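Local coordinates for protein BT_4661 (Bacteroides thetaiotaomicron, PDB 4AK2) that binds heparin and heparan sulphate at the bacterial cell surface through this ligand-binding domain, as a SusE-like protein of the heparin utilisation locus, at residues P110-D120 / T264-W275. Sequence-based numbering, arbitrary orientation.
Sequences PVFFHFSMISD and TSGARVSPIFIW. With NA (sodium ion), chain C; IDS (2-O-sulfo-alpha-L-idopyranuronic acid), chain B; SGN (2-deoxy-6-O-sulfo-2-(sulfoamino)-alpha-D-glucopyranose), chain D.
Strands from two different β-sheets of this glycan-binding domain meet face to face here, and the aromatic cluster of Phe112, Phe273 and Trp275 lies in the seam. The strand segments 110-115 and 273-275 run nearly antiparallel, their axes 10.0 Å apart, a spacing bridged by side chains. Pro110 lays its CG over one face of the indole, 3.7 Å from the centroid of the six-membered ring of Trp275, a CH-pi contact. Trp275 reaches the proline because its CG stands anti to the backbone N (chi1 179°). Next along the strand, CD2 and CE2 of Phe112 lie over one face of the Phe273 ring, with CD2 of Phe112 3.7 Å from CD2 of Phe273 and the two planes inclined obliquely at 59°. The other flank of Phe112 brings CE1 to within 3.8 Å of Trp275 CE3, so the phenyl sits between both aromatic neighbours. Farther on, the His114 imidazole has Pro271 O over one face, while its ND1 is engaged by Arg29.

Such an inter-sheet interface can carry a binding site along the same broken strand: beyond the cluster, at the break in strand 268-276, Ser270 OG binds a sodium ion, also bound by Asp163, and Arg268 binds the glycan. The extended Arg268 side chain holds its guanidinium edge toward two sulfates, NH1 donating to IDS O2S and to SGN O4S, and NH2 to SGN O5S. At the far end the backbones themselves join, Asp120 N giving a nearly straight hydrogen bond (2.9 Å, 167°) to Gly266 O from above the carbonyl plane. The Asp120 carboxylate lies alongside Gly266, and one water ties Asp120 OD2 to Thr264 OG1 and Gly266 N, while Tyr253 bonds to both Ser119 OG and Asp120 O.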
loop_
_atom_site.group_PDB
_atom_site.type_symbol
_atom_site.label_atom_id
_atom_site.label_comp_id
_atom_site.label_asym_id
_atom_site.label_seq_id
_atom_site.Cartn_x
_atom_site.Cartn_y
_atom_site.Cartn_z
ATOM N N PRO A 110 -0.943 -5.542 8.832
ATOM C CA PRO A 110 -0.028 -4.513 8.323
ATOM C C PRO A 110 -0.273 -3.129 8.944
ATOM O O PRO A 110 -1.446 -2.786 9.333
ATOM C CB PRO A 110 -0.359 -4.472 6.829
ATOM C CG PRO A 110 -1.848 -4.793 6.807
ATOM C CD PRO A 110 -2.054 -5.836 7.891
ATOM N N VAL A 111 0.763 -2.305 9.010
ATOM C CA VAL A 111 0.695 -0.884 9.257
ATOM C C VAL A 111 1.478 -0.186 8.159
ATOM O O VAL A 111 2.618 -0.616 7.857
ATOM C CB VAL A 111 1.179 -0.481 10.671
ATOM C CG1 VAL A 111 1.077 1.035 10.887
ATOM C CG2 VAL A 111 0.429 -1.268 11.732
ATOM N N PHE A 112 0.963 0.881 7.589
ATOM C CA PHE A 112 1.539 1.552 6.464
ATOM C C PHE A 112 1.963 2.964 6.802
ATOM O O PHE A 112 1.378 3.620 7.685
ATOM C CB PHE A 112 0.529 1.590 5.330
ATOM C CG PHE A 112 0.072 0.237 4.855
ATOM C CD1 PHE A 112 -1.033 -0.380 5.449
ATOM C CD2 PHE A 112 0.648 -0.391 3.749
ATOM C CE1 PHE A 112 -1.505 -1.588 4.986
ATOM C CE2 PHE A 112 0.187 -1.622 3.303
ATOM C CZ PHE A 112 -0.943 -2.217 3.891
ATOM N N PHE A 113 2.981 3.433 6.081
ATOM C CA PHE A 113 3.555 4.764 6.257
ATOM C C PHE A 113 3.753 5.466 4.952
ATOM O O PHE A 113 4.102 4.832 3.970
ATOM C CB PHE A 113 4.913 4.682 7.005
ATOM C CG PHE A 113 4.777 4.169 8.389
ATOM C CD1 PHE A 113 4.759 2.790 8.638
ATOM C CD2 PHE A 113 4.665 5.048 9.464
ATOM C CE1 PHE A 113 4.582 2.286 9.952
ATOM C CE2 PHE A 113 4.484 4.569 10.778
ATOM C CZ PHE A 113 4.471 3.183 11.029
ATOM N N HIS A 114 3.522 6.778 4.941
ATOM C CA HIS A 114 3.821 7.603 3.760
ATOM C C HIS A 114 4.620 8.782 4.181
ATOM O O HIS A 114 4.202 9.564 5.052
ATOM C CB HIS A 114 2.523 8.125 3.105
ATOM C CG HIS A 114 2.793 9.046 1.911
ATOM N ND1 HIS A 114 2.275 10.289 1.792
ATOM C CD2 HIS A 114 3.604 8.849 0.793
ATOM C CE1 HIS A 114 2.695 10.848 0.641
ATOM N NE2 HIS A 114 3.525 9.982 0.036
ATOM N N PHE A 115 5.802 8.954 3.597
ATOM C CA PHE A 115 6.663 10.123 3.859
ATOM C C PHE A 115 6.373 11.086 2.713
ATOM O O PHE A 115 6.874 10.901 1.598
ATOM C CB PHE A 115 8.127 9.725 3.981
ATOM C CG PHE A 115 9.032 10.760 4.613
ATOM C CD1 PHE A 115 8.630 12.086 4.892
ATOM C CD2 PHE A 115 10.330 10.375 4.951
ATOM C CE1 PHE A 115 9.507 12.995 5.503
ATOM C CE2 PHE A 115 11.213 11.272 5.541
ATOM C CZ PHE A 115 10.797 12.575 5.817
ATOM N N SER A 116 5.567 12.105 2.967
ATOM C CA SER A 116 5.176 13.029 1.908
ATOM C C SER A 116 6.298 14.025 1.588
ATOM O O SER A 116 7.254 14.159 2.356
ATOM C CB SER A 116 3.905 13.776 2.286
ATOM O OG SER A 116 3.394 14.355 1.104
ATOM N N MET A 117 6.178 14.725 0.453
ATOM C CA MET A 117 7.143 15.741 0.071
ATOM C C MET A 117 6.556 16.639 -1.003
ATOM O O MET A 117 5.581 16.275 -1.670
ATOM C CB MET A 117 8.427 15.101 -0.462
ATOM C CG MET A 117 8.310 14.503 -1.855
ATOM S SD MET A 117 9.825 13.716 -2.416
ATOM C CE MET A 117 10.946 15.111 -2.490
ATOM N N ILE A 118 7.168 17.807 -1.169
ATOM C CA ILE A 118 6.983 18.614 -2.367
ATOM C C ILE A 118 8.084 18.174 -3.343
ATOM O O ILE A 118 9.284 18.327 -3.067
ATOM C CB ILE A 118 7.045 20.120 -2.048
ATOM C CG1 ILE A 118 5.989 20.466 -0.997
ATOM C CG2 ILE A 118 6.863 20.942 -3.327
ATOM C CD1 ILE A 118 5.920 21.935 -0.577
ATOM N N SER A 119 7.663 17.600 -4.463
ATOM C CA SER A 119 8.585 17.090 -5.494
ATOM C C SER A 119 8.744 18.112 -6.637
ATOM O O SER A 119 8.411 19.278 -6.445
ATOM C CB SER A 119 8.136 15.684 -5.945
ATOM O OG SER A 119 6.768 15.653 -6.269
ATOM N N ASP A 120 9.240 17.715 -7.810
ATOM C CA ASP A 120 9.450 18.698 -8.886
ATOM C C ASP A 120 8.156 19.436 -9.233
ATOM O O ASP A 120 7.044 18.871 -9.168
ATOM C CB ASP A 120 9.943 18.024 -10.182
ATOM C CG ASP A 120 11.409 17.653 -10.160
ATOM O OD1 ASP A 120 12.144 17.960 -9.187
ATOM O OD2 ASP A 120 11.842 17.006 -11.145
ATOM N N THR A 264 12.133 12.731 -15.075
ATOM C CA THR A 264 13.395 12.685 -14.377
ATOM C C THR A 264 13.195 12.432 -12.884
ATOM O O THR A 264 12.029 12.372 -12.389
ATOM C CB THR A 264 14.224 13.965 -14.688
ATOM O OG1 THR A 264 13.461 15.114 -14.277
ATOM C CG2 THR A 264 14.518 14.058 -16.200
ATOM N N SER A 265 14.304 12.248 -12.158
ATOM C CA SER A 265 14.261 11.631 -10.824
ATOM C C SER A 265 13.381 12.387 -9.809
ATOM O O SER A 265 12.754 11.767 -8.922
ATOM C CB SER A 265 15.708 11.402 -10.297
ATOM O OG SER A 265 16.334 12.616 -9.954
ATOM N N GLY A 266 13.299 13.711 -9.956
ATOM C CA GLY A 266 12.508 14.514 -9.007
ATOM C C GLY A 266 11.002 14.471 -9.273
ATOM O O GLY A 266 10.235 15.054 -8.508
ATOM N N ALA A 267 10.575 13.826 -10.363
ATOM C CA ALA A 267 9.144 13.695 -10.693
ATOM C C ALA A 267 8.692 12.227 -10.585
ATOM O O ALA A 267 7.882 11.758 -11.374
ATOM C CB ALA A 267 8.894 14.270 -12.090
ATOM N N ARG A 268 9.242 11.529 -9.578
ATOM C CA ARG A 268 8.993 10.121 -9.321
ATOM C C ARG A 268 8.700 9.934 -7.865
ATOM O O ARG A 268 9.474 10.372 -7.000
ATOM C CB ARG A 268 10.228 9.307 -9.660
ATOM C CG ARG A 268 10.787 9.551 -11.063
ATOM C CD ARG A 268 11.950 8.624 -11.359
ATOM N NE ARG A 268 12.594 9.007 -12.611
ATOM C CZ ARG A 268 13.814 8.614 -12.962
ATOM N NH1 ARG A 268 14.512 7.858 -12.115
ATOM N NH2 ARG A 268 14.336 9.028 -14.114
ATOM N N VAL A 269 7.616 9.219 -7.590
ATOM C CA VAL A 269 7.144 9.009 -6.199
ATOM C C VAL A 269 6.510 7.644 -6.078
ATOM O O VAL A 269 6.086 7.059 -7.102
ATOM C CB VAL A 269 6.145 10.123 -5.768
ATOM C CG1 VAL A 269 6.870 11.425 -5.426
ATOM C CG2 VAL A 269 5.038 10.320 -6.821
ATOM N N SER A 270 6.359 7.150 -4.849
ATOM C CA SER A 270 5.566 5.948 -4.619
ATOM C C SER A 270 4.555 6.265 -3.524
ATOM O O SER A 270 4.730 5.947 -2.345
ATOM C CB SER A 270 6.440 4.742 -4.261
ATOM O OG SER A 270 7.402 4.463 -5.301
ATOM N N PRO A 271 3.451 6.927 -3.933
ATOM C CA PRO A 271 2.532 7.563 -2.971
ATOM C C PRO A 271 1.381 6.680 -2.488
ATOM O O PRO A 271 0.575 7.140 -1.648
ATOM C CB PRO A 271 1.995 8.738 -3.821
ATOM C CG PRO A 271 1.863 8.134 -5.211
ATOM C CD PRO A 271 3.178 7.322 -5.337
ATOM N N ILE A 272 1.250 5.482 -3.025
ATOM C CA ILE A 272 0.043 4.682 -2.727
ATOM C C ILE A 272 0.373 3.192 -2.631
ATOM O O ILE A 272 1.095 2.647 -3.466
ATOM C CB ILE A 272 -1.079 4.967 -3.764
ATOM C CG1 ILE A 272 -2.417 4.299 -3.367
ATOM C CG2 ILE A 272 -0.696 4.539 -5.172
ATOM C CD1 ILE A 272 -3.612 4.751 -4.211
ATOM N N PHE A 273 -0.205 2.558 -1.631
ATOM C CA PHE A 273 -0.174 1.118 -1.510
ATOM C C PHE A 273 -1.521 0.526 -1.867
ATOM O O PHE A 273 -2.560 1.112 -1.469
ATOM C CB PHE A 273 0.181 0.698 -0.066
ATOM C CG PHE A 273 1.518 0.019 0.089
ATOM C CD1 PHE A 273 1.693 -1.290 -0.350
ATOM C CD2 PHE A 273 2.522 0.676 0.760
ATOM C CE1 PHE A 273 2.922 -1.927 -0.202
ATOM C CE2 PHE A 273 3.760 0.052 0.950
ATOM C CZ PHE A 273 3.938 -1.256 0.479
ATOM N N ILE A 274 -1.578 -0.539 -2.636
ATOM C CA ILE A 274 -2.830 -1.215 -2.936
ATOM C C ILE A 274 -2.891 -2.487 -2.085
ATOM O O ILE A 274 -1.978 -3.321 -2.117
ATOM C CB ILE A 274 -2.905 -1.654 -4.426
ATOM C CG1 ILE A 274 -2.569 -0.517 -5.391
ATOM C CG2 ILE A 274 -4.266 -2.302 -4.709
ATOM C CD1 ILE A 274 -3.263 0.781 -5.169
ATOM N N TRP A 275 -3.935 -2.645 -1.274
ATOM C CA TRP A 275 -4.092 -3.794 -0.417
ATOM C C TRP A 275 -5.245 -4.615 -0.900
ATOM O O TRP A 275 -6.426 -4.141 -0.806
ATOM C CB TRP A 275 -4.234 -3.374 1.042
ATOM C CG TRP A 275 -4.436 -4.477 2.040
ATOM C CD1 TRP A 275 -4.445 -5.848 1.842
ATOM C CD2 TRP A 275 -4.699 -4.283 3.455
ATOM N NE1 TRP A 275 -4.679 -6.511 3.047
ATOM C CE2 TRP A 275 -4.847 -5.611 4.041
ATOM C CE3 TRP A 275 -4.844 -3.161 4.269
ATOM C CZ2 TRP A 275 -5.138 -5.786 5.392
ATOM C CZ3 TRP A 275 -5.120 -3.335 5.617
ATOM C CH2 TRP A 275 -5.258 -4.629 6.173
HETATM NA NA NA C . 8.245 1.728 -5.587
HETATM C C1 IDS B . 17.205 3.998 -10.046
HETATM C C2 IDS B . 15.876 4.361 -9.435
HETATM C C3 IDS B . 15.321 3.317 -8.431
HETATM C C4 IDS B . 16.397 2.839 -7.467
HETATM C C5 IDS B . 17.598 2.384 -8.306
HETATM C C6 IDS B . 18.659 1.737 -7.471
HETATM O O2 IDS B . 15.997 5.677 -8.876
HETATM O O3 IDS B . 14.812 2.199 -9.172
HETATM O O4 IDS B . 16.731 3.941 -6.615
HETATM O O5 IDS B . 18.092 3.501 -9.055
HETATM O O6A IDS B . 18.318 0.729 -6.811
HETATM O O6B IDS B . 19.811 2.206 -7.457
HETATM S S IDS B . 14.776 6.572 -8.636
HETATM O O1S IDS B . 15.337 7.930 -8.649
HETATM O O2S IDS B . 13.839 6.310 -9.733
HETATM O O3S IDS B . 14.213 6.182 -7.309
HETATM C C1 SGN D . 18.613 1.875 -14.634
HETATM C C2 SGN D . 19.293 1.273 -13.388
HETATM C C3 SGN D . 18.434 1.450 -12.124
HETATM C C4 SGN D . 18.060 2.937 -12.006
HETATM C C5 SGN D . 17.333 3.409 -13.297
HETATM C C6 SGN D . 16.905 4.877 -13.344
HETATM N N2 SGN D . 19.668 -0.117 -13.645
HETATM O O3 SGN D . 19.142 1.022 -10.955
HETATM O O4 SGN D . 16.975 3.018 -11.056
HETATM O O5 SGN D . 18.260 3.231 -14.384
HETATM O O6 SGN D . 18.094 5.649 -13.225
HETATM S S1 SGN D . 21.116 -0.452 -14.259
HETATM O O1S SGN D . 21.309 0.382 -15.429
HETATM O O2S SGN D . 22.040 -0.214 -13.194
HETATM O O3S SGN D . 21.004 -1.984 -14.683
HETATM S S2 SGN D . 17.960 7.182 -13.101
HETATM O O4S SGN D . 17.330 7.397 -11.794
HETATM O O5S SGN D . 16.973 7.626 -14.271
HETATM O O6S SGN D . 19.251 7.731 -13.129
HETATM O O HOH W 1 14.093 15.745 -11.796
HETATM O O HOH W 2 9.229 1.812 -3.217
#